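Local coordinates for protein diaminopimelate decarboxylase (Aquifex aeolicus, PDB 2P3E) that probably decarboxylates meso-diaminopimelate to L-lysine, the last step of lysine biosynthesis by this route, using pyridoxal 5'-phosphate as cofactor, at residues 218-223 with 266-271; 382-387 with 410-415; 118-123 with 143-148; 40-45 with 395-400. One frame throughout, in Å; residues are numbered along the deposited sequence.

Contact 1: 218-223 with 266-271; sequences AVEKVV and KDLLEN
L268 reaches across from helix 258-269 and lays its branched end against V219, E220 and V223 of helix 214-231. Its CB points toward that helix and acts as a stem. With chi1 at -158°, CG lies roughly opposite the backbone N and is carried into the gap between two valines, 4.1 Å from CG2 of V223 and about as far from CG1 of V219. The two methyls then part. CD1 settles on the backbone of E220, 3.9 Å from its CA, with the CB of E220 close by. CD2 turns to V219, 3.8 Å from its CG1, and also lies 3.5 Å from E220 N. A forked side chain suits this place because one methyl can lie on E220 while the other reaches V219, and beta-branched valines one helical turn apart present compact walls. E220 lends only its CB and backbone here, since its carboxylate leads away to a salt bridge with R216.

L269 adds a second apolar touch, its CD2 lying 3.9 Å from V219 CG1. Farther along, V223 CG1 rests 4.0 Å from the CB of N271. The amide of N271 turns back to its own segment, where ND2 donates to L268 O at 2.9 Å with an N-H...O angle of 143°; N271 N reaches the same oxygen from the same face. No hydrogen bond crosses between the segments. These are successive outer helices of the alpha/beta barrel, separated along the chain by strand 238-240, while A218 and V222 on helix 214-231 pack instead on I205 and C203 in nearby loops.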
loop_
_atom_site.group_PDB
_atom_site.type_symbol
_atom_site.label_atom_id
_atom_site.label_comp_id
_atom_site.label_asym_id
_atom_site.label_seq_id
_atom_site.Cartn_x
_atom_site.Cartn_y
_atom_site.Cartn_z
ATOM N N ALA B 218 -15.878 -20.810 19.812
ATOM C CA ALA B 218 -16.066 -19.360 19.735
ATOM C C ALA B 218 -17.528 -18.992 19.872
ATOM O O ALA B 218 -17.898 -18.195 20.740
ATOM C CB ALA B 218 -15.487 -18.810 18.413
ATOM N N VAL B 219 -18.358 -19.572 19.007
ATOM C CA VAL B 219 -19.798 -19.321 19.023
ATOM C C VAL B 219 -20.452 -19.847 20.320
ATOM O O VAL B 219 -21.394 -19.242 20.824
ATOM C CB VAL B 219 -20.494 -19.874 17.725
ATOM C CG1 VAL B 219 -22.005 -19.728 17.785
ATOM C CG2 VAL B 219 -19.940 -19.152 16.472
ATOM N N GLU B 220 -19.930 -20.946 20.859
ATOM C CA GLU B 220 -20.404 -21.469 22.150
ATOM C C GLU B 220 -20.259 -20.414 23.240
ATOM O O GLU B 220 -21.194 -20.161 23.991
ATOM C CB GLU B 220 -19.652 -22.743 22.526
ATOM C CG GLU B 220 -20.105 -23.380 23.817
ATOM C CD GLU B 220 -19.068 -24.351 24.350
ATOM O OE1 GLU B 220 -17.944 -23.892 24.687
ATOM O OE2 GLU B 220 -19.362 -25.566 24.430
ATOM N N LYS B 221 -19.102 -19.764 23.284
ATOM C CA LYS B 221 -18.865 -18.679 24.246
ATOM C C LYS B 221 -19.854 -17.534 24.071
ATOM O O LYS B 221 -20.350 -16.980 25.050
ATOM C CB LYS B 221 -17.429 -18.139 24.123
ATOM C CG LYS B 221 -16.316 -19.162 24.302
ATOM C CD LYS B 221 -16.205 -19.665 25.718
ATOM C CE LYS B 221 -14.976 -20.574 25.873
ATOM N NZ LYS B 221 -14.893 -21.048 27.289
ATOM N N VAL B 222 -20.117 -17.162 22.819
ATOM C CA VAL B 222 -21.076 -16.101 22.524
ATOM C C VAL B 222 -22.498 -16.494 22.925
ATOM O O VAL B 222 -23.247 -15.664 23.464
ATOM C CB VAL B 222 -21.016 -15.661 21.039
ATOM C CG1 VAL B 222 -22.227 -14.801 20.680
ATOM C CG2 VAL B 222 -19.722 -14.875 20.786
ATOM N N VAL B 223 -22.855 -17.758 22.671
ATOM C CA VAL B 223 -24.183 -18.283 23.027
ATOM C C VAL B 223 -24.359 -18.255 24.551
ATOM O O VAL B 223 -25.410 -17.849 25.055
ATOM C CB VAL B 223 -24.413 -19.724 22.473
ATOM C CG1 VAL B 223 -25.651 -20.396 23.129
ATOM C CG2 VAL B 223 -24.581 -19.684 20.965
ATOM N N LYS B 266 -25.390 -25.463 13.655
ATOM C CA LYS B 266 -26.850 -25.610 13.692
ATOM C C LYS B 266 -27.361 -25.832 15.119
ATOM O O LYS B 266 -28.208 -25.081 15.609
ATOM C CB LYS B 266 -27.322 -26.763 12.797
ATOM C CG LYS B 266 -28.855 -26.871 12.734
ATOM C CD LYS B 266 -29.331 -28.256 12.321
ATOM C CE LYS B 266 -30.870 -28.273 12.191
ATOM N NZ LYS B 266 -31.294 -29.381 11.300
ATOM N N ASP B 267 -26.826 -26.851 15.783
ATOM C CA ASP B 267 -27.354 -27.238 17.089
ATOM C C ASP B 267 -27.082 -26.155 18.134
ATOM O O ASP B 267 -27.945 -25.841 18.950
ATOM C CB ASP B 267 -26.815 -28.598 17.519
ATOM C CG ASP B 267 -27.385 -29.742 16.683
ATOM O OD1 ASP B 267 -28.292 -29.531 15.857
ATOM O OD2 ASP B 267 -26.898 -30.873 16.833
ATOM N N LEU B 268 -25.890 -25.573 18.071
ATOM C CA LEU B 268 -25.525 -24.454 18.915
ATOM C C LEU B 268 -26.491 -23.268 18.772
ATOM O O LEU B 268 -26.929 -22.708 19.776
ATOM C CB LEU B 268 -24.087 -24.044 18.599
ATOM C CG LEU B 268 -23.214 -23.268 19.572
ATOM C CD1 LEU B 268 -23.286 -23.816 21.012
ATOM C CD2 LEU B 268 -21.767 -23.294 19.058
ATOM N N LEU B 269 -26.838 -22.909 17.534
ATOM C CA LEU B 269 -27.705 -21.753 17.267
ATOM C C LEU B 269 -29.187 -22.028 17.520
ATOM O O LEU B 269 -29.997 -21.095 17.612
ATOM C CB LEU B 269 -27.496 -21.207 15.846
ATOM C CG LEU B 269 -26.087 -20.699 15.505
ATOM C CD1 LEU B 269 -25.961 -20.313 14.040
ATOM C CD2 LEU B 269 -25.650 -19.546 16.433
ATOM N N GLU B 270 -29.556 -23.299 17.639
ATOM C CA GLU B 270 -30.919 -23.626 18.048
ATOM C C GLU B 270 -31.228 -23.093 19.457
ATOM O O GLU B 270 -32.398 -22.892 19.796
ATOM C CB GLU B 270 -31.196 -25.127 17.909
ATOM C CG GLU B 270 -32.625 -25.556 18.244
ATOM C CD GLU B 270 -33.743 -24.693 17.597
ATOM O OE1 GLU B 270 -33.682 -24.393 16.382
ATOM O OE2 GLU B 270 -34.703 -24.333 18.322
ATOM N N ASN B 271 -30.190 -22.812 20.246
ATOM C CA ASN B 271 -30.355 -22.267 21.594
ATOM C C ASN B 271 -30.794 -20.803 21.625
ATOM O O ASN B 271 -31.158 -20.293 22.678
ATOM C CB ASN B 271 -29.049 -22.385 22.381
ATOM C CG ASN B 271 -28.670 -23.830 22.683
ATOM O OD1 ASN B 271 -29.386 -24.536 23.394
ATOM N ND2 ASN B 271 -27.531 -24.262 22.159
#

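Contact 2: 382-387 with 410-415; sequences SSHYNM and YDYIVE
Y412, whose ring rim meets H384, has its hydroxyl gripped by two groups: OH is hydrogen-bonded to the backbone O of Y412 in the second subunit and, weakly, to R405 NH2 of its own chain. H384 is held at both nitrogens, NE2 by E408 OE1 of its own chain and ND1 by NH2 of R390 in the second subunit.

Within the contact the two rings meet rim to rim, H384 CE1 lying 3.7 Å from Y412 CE2 near the plane of the tyrosine, with the ring planes turned 75° apart. I413 covers a face of the imidazole: its CG1 stands 3.8 Å from the ring centroid, 17° off the normal, a CH-pi contact. Its CG2 touches M387 SD at 3.6 Å and also reaches the H384 CB. M387 bends at chi2 and chi3, which lays its sulfur against both I413 and V414, whose CG1 is 4.0 Å from SD. A flexible thioether can bend to suit two branched side chains.

An alanine in place of H384 would probably leave E408, and R390 of the second subunit, without their shared partner and bare one side of I413. Since arginine can only donate to ND1, the ring probably carries its proton on NE2, facing the carboxylate: a tautomer that partners from both subunits would favour at this dimer interface, with I413 on one face helping to hold the ring's orientation.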
loop_
_atom_site.group_PDB
_atom_site.type_symbol
_atom_site.label_atom_id
_atom_site.label_comp_id
_atom_site.label_asym_id
_atom_site.label_seq_id
_atom_site.Cartn_x
_atom_site.Cartn_y
_atom_site.Cartn_z
ATOM N N SER B 382 -3.995 -1.537 -3.261
ATOM C CA SER B 382 -3.214 -0.969 -4.359
ATOM C C SER B 382 -2.899 0.525 -4.143
ATOM O O SER B 382 -3.768 1.324 -3.704
ATOM C CB SER B 382 -3.967 -1.190 -5.684
ATOM O OG SER B 382 -3.231 -0.717 -6.790
ATOM N N SER B 383 -1.646 0.892 -4.424
ATOM C CA SER B 383 -1.159 2.253 -4.173
ATOM C C SER B 383 -0.635 2.873 -5.473
ATOM O O SER B 383 -0.792 2.298 -6.574
ATOM C CB SER B 383 -0.050 2.234 -3.106
ATOM O OG SER B 383 1.141 1.672 -3.659
ATOM N N HIS B 384 -0.024 4.056 -5.333
ATOM C CA HIS B 384 0.596 4.773 -6.440
ATOM C C HIS B 384 2.108 4.843 -6.312
ATOM O O HIS B 384 2.753 5.675 -6.949
ATOM C CB HIS B 384 0.029 6.202 -6.550
ATOM C CG HIS B 384 -1.417 6.227 -6.931
ATOM N ND1 HIS B 384 -2.362 6.949 -6.235
ATOM C CD2 HIS B 384 -2.078 5.585 -7.922
ATOM C CE1 HIS B 384 -3.545 6.777 -6.805
ATOM N NE2 HIS B 384 -3.402 5.937 -7.816
ATOM N N TYR B 385 2.673 3.936 -5.520
ATOM C CA TYR B 385 4.107 3.893 -5.332
ATOM C C TYR B 385 4.834 3.892 -6.681
ATOM O O TYR B 385 4.415 3.196 -7.623
ATOM C CB TYR B 385 4.466 2.677 -4.456
ATOM C CG TYR B 385 5.883 2.663 -3.956
ATOM C CD1 TYR B 385 6.539 3.848 -3.601
ATOM C CD2 TYR B 385 6.576 1.447 -3.808
ATOM C CE1 TYR B 385 7.864 3.834 -3.142
ATOM C CE2 TYR B 385 7.883 1.422 -3.344
ATOM C CZ TYR B 385 8.520 2.617 -3.014
ATOM O OH TYR B 385 9.821 2.567 -2.556
ATOM N N ASN B 386 5.894 4.705 -6.785
ATOM C CA ASN B 386 6.641 4.892 -8.024
ATOM C C ASN B 386 5.813 5.616 -9.101
ATOM O O ASN B 386 6.102 5.504 -10.292
ATOM C CB ASN B 386 7.182 3.548 -8.569
ATOM C CG ASN B 386 8.301 2.922 -7.705
ATOM O OD1 ASN B 386 8.869 1.921 -8.105
ATOM N ND2 ASN B 386 8.625 3.515 -6.546
ATOM N N MET B 387 4.788 6.363 -8.678
ATOM C CA MET B 387 3.945 7.123 -9.613
ATOM C C MET B 387 3.306 6.198 -10.656
ATOM O O MET B 387 3.200 6.551 -11.832
ATOM C CB MET B 387 4.751 8.263 -10.276
ATOM C CG MET B 387 4.789 9.552 -9.481
ATOM S SD MET B 387 3.153 10.342 -9.326
ATOM C CE MET B 387 2.830 10.750 -11.048
ATOM N N TYR B 410 -1.518 9.554 -14.961
ATOM C CA TYR B 410 -0.648 10.299 -14.040
ATOM C C TYR B 410 -1.339 11.507 -13.405
ATOM O O TYR B 410 -1.121 11.805 -12.220
ATOM C CB TYR B 410 0.628 10.760 -14.756
ATOM C CG TYR B 410 1.381 9.655 -15.467
ATOM C CD1 TYR B 410 1.515 8.379 -14.894
ATOM C CD2 TYR B 410 1.997 9.896 -16.692
ATOM C CE1 TYR B 410 2.209 7.363 -15.561
ATOM C CE2 TYR B 410 2.702 8.895 -17.356
ATOM C CZ TYR B 410 2.803 7.633 -16.775
ATOM O OH TYR B 410 3.506 6.647 -17.428
ATOM N N ASP B 411 -2.157 12.201 -14.206
ATOM C CA ASP B 411 -2.856 13.367 -13.728
ATOM C C ASP B 411 -3.695 13.019 -12.495
ATOM O O ASP B 411 -3.757 13.804 -11.560
ATOM C CB ASP B 411 -3.764 13.954 -14.813
ATOM C CG ASP B 411 -2.994 14.798 -15.865
ATOM O OD1 ASP B 411 -1.795 15.114 -15.663
ATOM O OD2 ASP B 411 -3.635 15.143 -16.883
ATOM N N TYR B 412 -4.349 11.855 -12.518
ATOM C CA TYR B 412 -5.207 11.414 -11.391
ATOM C C TYR B 412 -4.448 11.295 -10.065
ATOM O O TYR B 412 -4.937 11.724 -9.007
ATOM C CB TYR B 412 -5.866 10.066 -11.726
ATOM C CG TYR B 412 -6.585 9.419 -10.538
ATOM C CD1 TYR B 412 -7.897 9.776 -10.223
ATOM C CD2 TYR B 412 -5.940 8.464 -9.747
ATOM C CE1 TYR B 412 -8.581 9.183 -9.131
ATOM C CE2 TYR B 412 -6.589 7.866 -8.647
ATOM C CZ TYR B 412 -7.904 8.218 -8.350
ATOM O OH TYR B 412 -8.550 7.639 -7.285
ATOM N N ILE B 413 -3.259 10.706 -10.130
ATOM C CA ILE B 413 -2.388 10.539 -8.952
ATOM C C ILE B 413 -2.116 11.887 -8.259
ATOM O O ILE B 413 -2.213 11.990 -7.032
ATOM C CB ILE B 413 -1.052 9.824 -9.303
ATOM C CG1 ILE B 413 -1.314 8.453 -9.956
ATOM C CG2 ILE B 413 -0.159 9.650 -8.044
ATOM C CD1 ILE B 413 -0.045 7.788 -10.538
ATOM N N VAL B 414 -1.767 12.907 -9.045
ATOM C CA VAL B 414 -1.358 14.196 -8.461
ATOM C C VAL B 414 -2.429 15.299 -8.524
ATOM O O VAL B 414 -2.151 16.452 -8.184
ATOM C CB VAL B 414 -0.009 14.698 -9.070
ATOM C CG1 VAL B 414 1.119 13.696 -8.745
ATOM C CG2 VAL B 414 -0.127 14.888 -10.566
ATOM N N GLU B 415 -3.645 14.948 -8.944
ATOM C CA GLU B 415 -4.732 15.933 -9.089
ATOM C C GLU B 415 -4.962 16.816 -7.845
ATOM O O GLU B 415 -5.138 18.028 -7.986
ATOM C CB GLU B 415 -6.031 15.272 -9.586
ATOM C CG GLU B 415 -7.140 16.285 -10.019
ATOM C CD GLU B 415 -8.002 16.805 -8.868
ATOM O OE1 GLU B 415 -7.973 16.207 -7.769
ATOM O OE2 GLU B 415 -8.724 17.819 -9.059
#

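Contact 3: 118-123 with 143-148; sequences DAVDSE and GKLGKK
Apolar contact comes first: V120 CG1 lies 3.7 Å from L145 CD2, the two side chains meeting where helices 113-121 and 132-145 end. The same leucine methyl extends over D121, 3.9 Å from its CB. K147 brings CB to this patch, 4.1 Å from V120 CG1. A long lysine suits the place because its CB can touch the valine while its methylenes run alongside D121, with NZ in the neighbourhood of the acids.

Both helices finish in a Schellman motif, with E123 and G146 as the residues of positive phi; glycine takes that backbone readily. The two are neighbouring outer helices of the alpha/beta barrel, joined through strand 126-129, on which V120 also packs through F127.

The charged groups are looser. K147 CE lies 3.6 Å from D121 O, and the bend at chi4 (-45°) places NZ 4.6 Å from D121 OD2, opposite charges close but short of a salt bridge. E123 instead uses OE1 in a salt bridge with R150. With an alanine at K147, the methylenes beside D121 would be gone, and D121 is likely to lose its nearby positive charge.

Waters add further links. Water 1 sits between two backbone carbonyls, 2.8 Å from V120 O and 2.7 Å from K148 O, although other acceptors compete for its protons. Water 2 accepts from K148 N; its tie to E123 OE2 is less sure.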
loop_
_atom_site.group_PDB
_atom_site.type_symbol
_atom_site.label_atom_id
_atom_site.label_comp_id
_atom_site.label_asym_id
_atom_site.label_seq_id
_atom_site.Cartn_x
_atom_site.Cartn_y
_atom_site.Cartn_z
ATOM N N ASP B 118 -21.912 10.656 11.313
ATOM C CA ASP B 118 -22.554 10.235 10.072
ATOM C C ASP B 118 -23.297 8.905 10.213
ATOM O O ASP B 118 -24.411 8.749 9.702
ATOM C CB ASP B 118 -21.522 10.153 8.947
ATOM C CG ASP B 118 -21.056 11.527 8.478
ATOM O OD1 ASP B 118 -21.584 12.563 8.950
ATOM O OD2 ASP B 118 -20.148 11.570 7.628
ATOM N N ALA B 119 -22.678 7.946 10.899
ATOM C CA ALA B 119 -23.287 6.629 11.057
ATOM C C ALA B 119 -24.497 6.679 12.001
ATOM O O ALA B 119 -25.503 6.047 11.751
ATOM C CB ALA B 119 -22.253 5.608 11.542
ATOM N N VAL B 120 -24.382 7.424 13.093
ATOM C CA VAL B 120 -25.511 7.576 14.032
ATOM C C VAL B 120 -26.667 8.233 13.288
ATOM O O VAL B 120 -27.787 7.733 13.301
ATOM C CB VAL B 120 -25.107 8.367 15.302
ATOM C CG1 VAL B 120 -26.333 8.764 16.130
ATOM C CG2 VAL B 120 -24.156 7.533 16.149
ATOM N N ASP B 121 -26.365 9.336 12.606
ATOM C CA ASP B 121 -27.344 10.033 11.762
ATOM C C ASP B 121 -27.987 9.146 10.696
ATOM O O ASP B 121 -29.193 9.270 10.417
ATOM C CB ASP B 121 -26.691 11.252 11.110
ATOM C CG ASP B 121 -27.663 12.386 10.931
ATOM O OD1 ASP B 121 -28.249 12.477 9.837
ATOM O OD2 ASP B 121 -27.862 13.163 11.889
ATOM N N SER B 122 -27.193 8.237 10.113
ATOM C CA SER B 122 -27.691 7.317 9.115
ATOM C C SER B 122 -28.570 6.220 9.725
ATOM O O SER B 122 -29.184 5.465 8.988
ATOM C CB SER B 122 -26.538 6.682 8.325
ATOM O OG SER B 122 -25.812 7.675 7.606
ATOM N N GLU B 123 -28.625 6.147 11.058
ATOM C CA GLU B 123 -29.395 5.100 11.755
ATOM C C GLU B 123 -28.993 3.673 11.312
ATOM O O GLU B 123 -29.836 2.856 10.940
ATOM C CB GLU B 123 -30.910 5.339 11.589
ATOM C CG GLU B 123 -31.406 6.639 12.225
ATOM C CD GLU B 123 -31.645 6.548 13.749
ATOM O OE1 GLU B 123 -31.346 5.511 14.396
ATOM O OE2 GLU B 123 -32.151 7.533 14.315
ATOM N N GLY B 143 -26.757 11.539 21.820
ATOM C CA GLY B 143 -27.430 12.612 22.557
ATOM C C GLY B 143 -27.517 13.922 21.781
ATOM O O GLY B 143 -28.595 14.508 21.668
ATOM N N LYS B 144 -26.386 14.349 21.214
ATOM C CA LYS B 144 -26.304 15.599 20.452
ATOM C C LYS B 144 -27.197 15.605 19.211
ATOM O O LYS B 144 -27.646 16.666 18.765
ATOM C CB LYS B 144 -24.851 15.907 20.065
ATOM C CG LYS B 144 -23.997 16.445 21.198
ATOM N N LEU B 145 -27.458 14.424 18.657
ATOM C CA LEU B 145 -28.288 14.297 17.462
ATOM C C LEU B 145 -29.749 14.013 17.808
ATOM O O LEU B 145 -30.601 13.903 16.920
ATOM C CB LEU B 145 -27.722 13.207 16.528
ATOM C CG LEU B 145 -26.556 13.503 15.573
ATOM C CD1 LEU B 145 -25.346 14.124 16.273
ATOM C CD2 LEU B 145 -26.120 12.236 14.829
ATOM N N GLY B 146 -30.035 13.914 19.108
ATOM C CA GLY B 146 -31.350 13.477 19.606
ATOM C C GLY B 146 -31.731 12.120 19.047
ATOM O O GLY B 146 -32.903 11.867 18.717
ATOM N N LYS B 147 -30.738 11.243 18.919
ATOM C CA LYS B 147 -30.969 9.917 18.358
ATOM C C LYS B 147 -30.484 8.854 19.348
ATOM O O LYS B 147 -29.902 9.175 20.385
ATOM C CB LYS B 147 -30.247 9.756 17.012
ATOM C CG LYS B 147 -30.904 10.480 15.836
ATOM C CD LYS B 147 -30.484 9.850 14.513
ATOM C CE LYS B 147 -30.617 10.793 13.334
ATOM N NZ LYS B 147 -31.884 11.566 13.303
ATOM N N LYS B 148 -30.758 7.595 19.022
ATOM C CA LYS B 148 -30.164 6.471 19.735
ATOM C C LYS B 148 -29.124 5.786 18.845
ATOM O O LYS B 148 -29.311 5.693 17.627
ATOM C CB LYS B 148 -31.237 5.449 20.116
ATOM C CG LYS B 148 -32.340 5.972 21.027
ATOM C CD LYS B 148 -31.823 6.406 22.376
ATOM C CE LYS B 148 -32.981 6.746 23.326
ATOM N NZ LYS B 148 -33.381 5.522 24.073
HETATM O O HOH W 1 -28.268 5.673 15.104
HETATM O O HOH W 2 -32.578 6.943 17.003
#

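Contact 4: 40-45 with 395-400; sequences SSNFIK and LVENGS
S41 and E397 are brought together by two matching first torsions: S41 OG stands opposite its backbone N (chi1 -176°), and E397 does the same with CG (chi1 -175°) before extending along the start of helix 41-54. The serine hydroxyl donates to E397 OE1 at 2.7 Å, meeting the carboxylate on its anti side and 26° out of plane. That oxygen is also reached by K45, whose extended chain forms a salt bridge in which the NZ to OE1 hydrogen bond, at 3.5 Å, is weak, and by water 3, which accepts from NZ and donates to OE1.

In the backbone, S41 N donates to V396 O at 2.9 Å, nearly along the C=O axis, and S40 pairs with V396 in a parallel beta bridge. L395 CD1 packs against the same turn, 3.6 Å from S41 N. S40 caps the helix, its OG accepting from F43 N while E21 also binds that hydroxyl. Beyond the strand, N398 and G399 take the positive phi angles of a type I' turn, for which both residue types are well suited.

With three donors converging on E397 OE1, the glutamate probably remains negatively charged, its charge stabilised by a serine hydroxyl, a lysine and a water at the junction of strand and helix.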
loop_
_atom_site.group_PDB
_atom_site.type_symbol
_atom_site.label_atom_id
_atom_site.label_comp_id
_atom_site.label_asym_id
_atom_site.label_seq_id
_atom_site.Cartn_x
_atom_site.Cartn_y
_atom_site.Cartn_z
ATOM N N SER B 40 -15.441 -12.160 -12.039
ATOM C CA SER B 40 -16.577 -12.980 -12.482
ATOM C C SER B 40 -17.832 -12.586 -11.722
ATOM O O SER B 40 -17.937 -12.788 -10.509
ATOM C CB SER B 40 -16.278 -14.475 -12.283
ATOM O OG SER B 40 -17.478 -15.261 -12.316
ATOM N N SER B 41 -18.808 -12.049 -12.456
ATOM C CA SER B 41 -20.079 -11.665 -11.877
ATOM C C SER B 41 -20.800 -12.863 -11.247
ATOM O O SER B 41 -21.279 -12.782 -10.102
ATOM C CB SER B 41 -20.962 -11.008 -12.949
ATOM O OG SER B 41 -22.166 -10.538 -12.391
ATOM N N ASN B 42 -20.868 -13.974 -11.986
ATOM C CA ASN B 42 -21.617 -15.135 -11.513
ATOM C C ASN B 42 -20.949 -15.842 -10.350
ATOM O O ASN B 42 -21.636 -16.439 -9.521
ATOM C CB ASN B 42 -21.941 -16.113 -12.650
ATOM C CG ASN B 42 -23.125 -15.654 -13.469
ATOM O OD1 ASN B 42 -24.236 -15.528 -12.949
ATOM N ND2 ASN B 42 -22.884 -15.343 -14.750
ATOM N N PHE B 43 -19.617 -15.786 -10.287
ATOM C CA PHE B 43 -18.918 -16.296 -9.098
ATOM C C PHE B 43 -19.329 -15.541 -7.839
ATOM O O PHE B 43 -19.647 -16.166 -6.811
ATOM C CB PHE B 43 -17.390 -16.267 -9.259
ATOM C CG PHE B 43 -16.641 -16.942 -8.124
ATOM C CD1 PHE B 43 -16.341 -18.304 -8.182
ATOM C CD2 PHE B 43 -16.255 -16.221 -6.988
ATOM C CE1 PHE B 43 -15.658 -18.932 -7.142
ATOM C CE2 PHE B 43 -15.550 -16.840 -5.946
ATOM C CZ PHE B 43 -15.256 -18.204 -6.031
ATOM N N ILE B 44 -19.303 -14.208 -7.906
ATOM C CA ILE B 44 -19.679 -13.358 -6.770
ATOM C C ILE B 44 -21.103 -13.682 -6.297
ATOM O O ILE B 44 -21.331 -13.917 -5.097
ATOM C CB ILE B 44 -19.544 -11.852 -7.102
ATOM C CG1 ILE B 44 -18.072 -11.478 -7.368
ATOM C CG2 ILE B 44 -20.072 -10.996 -5.956
ATOM C CD1 ILE B 44 -17.883 -10.122 -8.042
ATOM N N LYS B 45 -22.051 -13.685 -7.242
ATOM C CA LYS B 45 -23.463 -13.953 -6.950
ATOM C C LYS B 45 -23.644 -15.322 -6.301
ATOM O O LYS B 45 -24.401 -15.448 -5.338
ATOM C CB LYS B 45 -24.340 -13.849 -8.222
ATOM C CG LYS B 45 -24.452 -12.450 -8.844
ATOM C CD LYS B 45 -25.068 -12.515 -10.262
ATOM C CE LYS B 45 -25.345 -11.124 -10.837
ATOM N NZ LYS B 45 -26.196 -11.228 -12.070
ATOM N N LEU B 395 -15.640 -6.445 -15.305
ATOM C CA LEU B 395 -16.554 -7.440 -14.755
ATOM C C LEU B 395 -17.172 -8.238 -15.914
ATOM O O LEU B 395 -17.844 -7.664 -16.797
ATOM C CB LEU B 395 -17.657 -6.761 -13.953
ATOM C CG LEU B 395 -18.791 -7.626 -13.353
ATOM C CD1 LEU B 395 -18.258 -8.491 -12.227
ATOM C CD2 LEU B 395 -19.899 -6.716 -12.863
ATOM N N VAL B 396 -16.921 -9.541 -15.914
ATOM C CA VAL B 396 -17.394 -10.424 -16.970
ATOM C C VAL B 396 -18.676 -11.136 -16.509
ATOM O O VAL B 396 -18.806 -11.493 -15.336
ATOM C CB VAL B 396 -16.315 -11.441 -17.373
ATOM C CG1 VAL B 396 -16.814 -12.308 -18.508
ATOM C CG2 VAL B 396 -15.052 -10.727 -17.841
ATOM N N GLU B 397 -19.637 -11.286 -17.421
ATOM C CA GLU B 397 -20.842 -12.059 -17.131
ATOM C C GLU B 397 -21.324 -12.726 -18.420
ATOM O O GLU B 397 -21.697 -12.024 -19.377
ATOM C CB GLU B 397 -21.941 -11.162 -16.571
ATOM C CG GLU B 397 -23.204 -11.915 -16.137
ATOM C CD GLU B 397 -24.206 -11.017 -15.437
ATOM O OE1 GLU B 397 -23.835 -10.300 -14.475
ATOM O OE2 GLU B 397 -25.375 -11.026 -15.829
ATOM N N ASN B 398 -21.279 -14.057 -18.430
ATOM C CA ASN B 398 -21.814 -14.879 -19.530
ATOM C C ASN B 398 -21.445 -14.326 -20.922
ATOM O O ASN B 398 -22.317 -13.905 -21.686
ATOM C CB ASN B 398 -23.334 -15.021 -19.381
ATOM C CG ASN B 398 -23.915 -16.102 -20.285
ATOM O OD1 ASN B 398 -23.205 -17.006 -20.736
ATOM N ND2 ASN B 398 -25.217 -16.007 -20.553
ATOM N N GLY B 399 -20.143 -14.274 -21.206
ATOM C CA GLY B 399 -19.650 -13.827 -22.512
ATOM C C GLY B 399 -19.559 -12.327 -22.767
ATOM O O GLY B 399 -19.013 -11.917 -23.792
ATOM N N SER B 400 -20.097 -11.495 -21.878
ATOM C CA SER B 400 -20.005 -10.054 -22.087
ATOM C C SER B 400 -19.247 -9.366 -20.950
ATOM O O SER B 400 -18.931 -10.005 -19.945
ATOM C CB SER B 400 -21.381 -9.439 -22.299
ATOM O OG SER B 400 -22.123 -9.417 -21.098
HETATM O O HOH W 3 -25.972 -8.712 -13.154
#

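How the contacts relate
Contact 4 opens first along the chain and closes late: it ties 40-45 to 395-400, so contacts 3 and 1, in that order, lie wholly between its two segments, while contact 2 crosses it. Contacts 1 and 3 each join successive outer helices of the alpha/beta barrel, their centres about 32 Å apart. Contact 4 links the start of helix 41-54 to strand 392-397 of the mixed sheet, the other part of the fold. Contact 2 lies, centre to centre, about 29 Å from contact 4 and about 47 Å from contact 1, across the chain's centre. Of the four, contact 2 alone meets the second subunit, consistent with a homodimer whose family builds its active sites at the subunit interface.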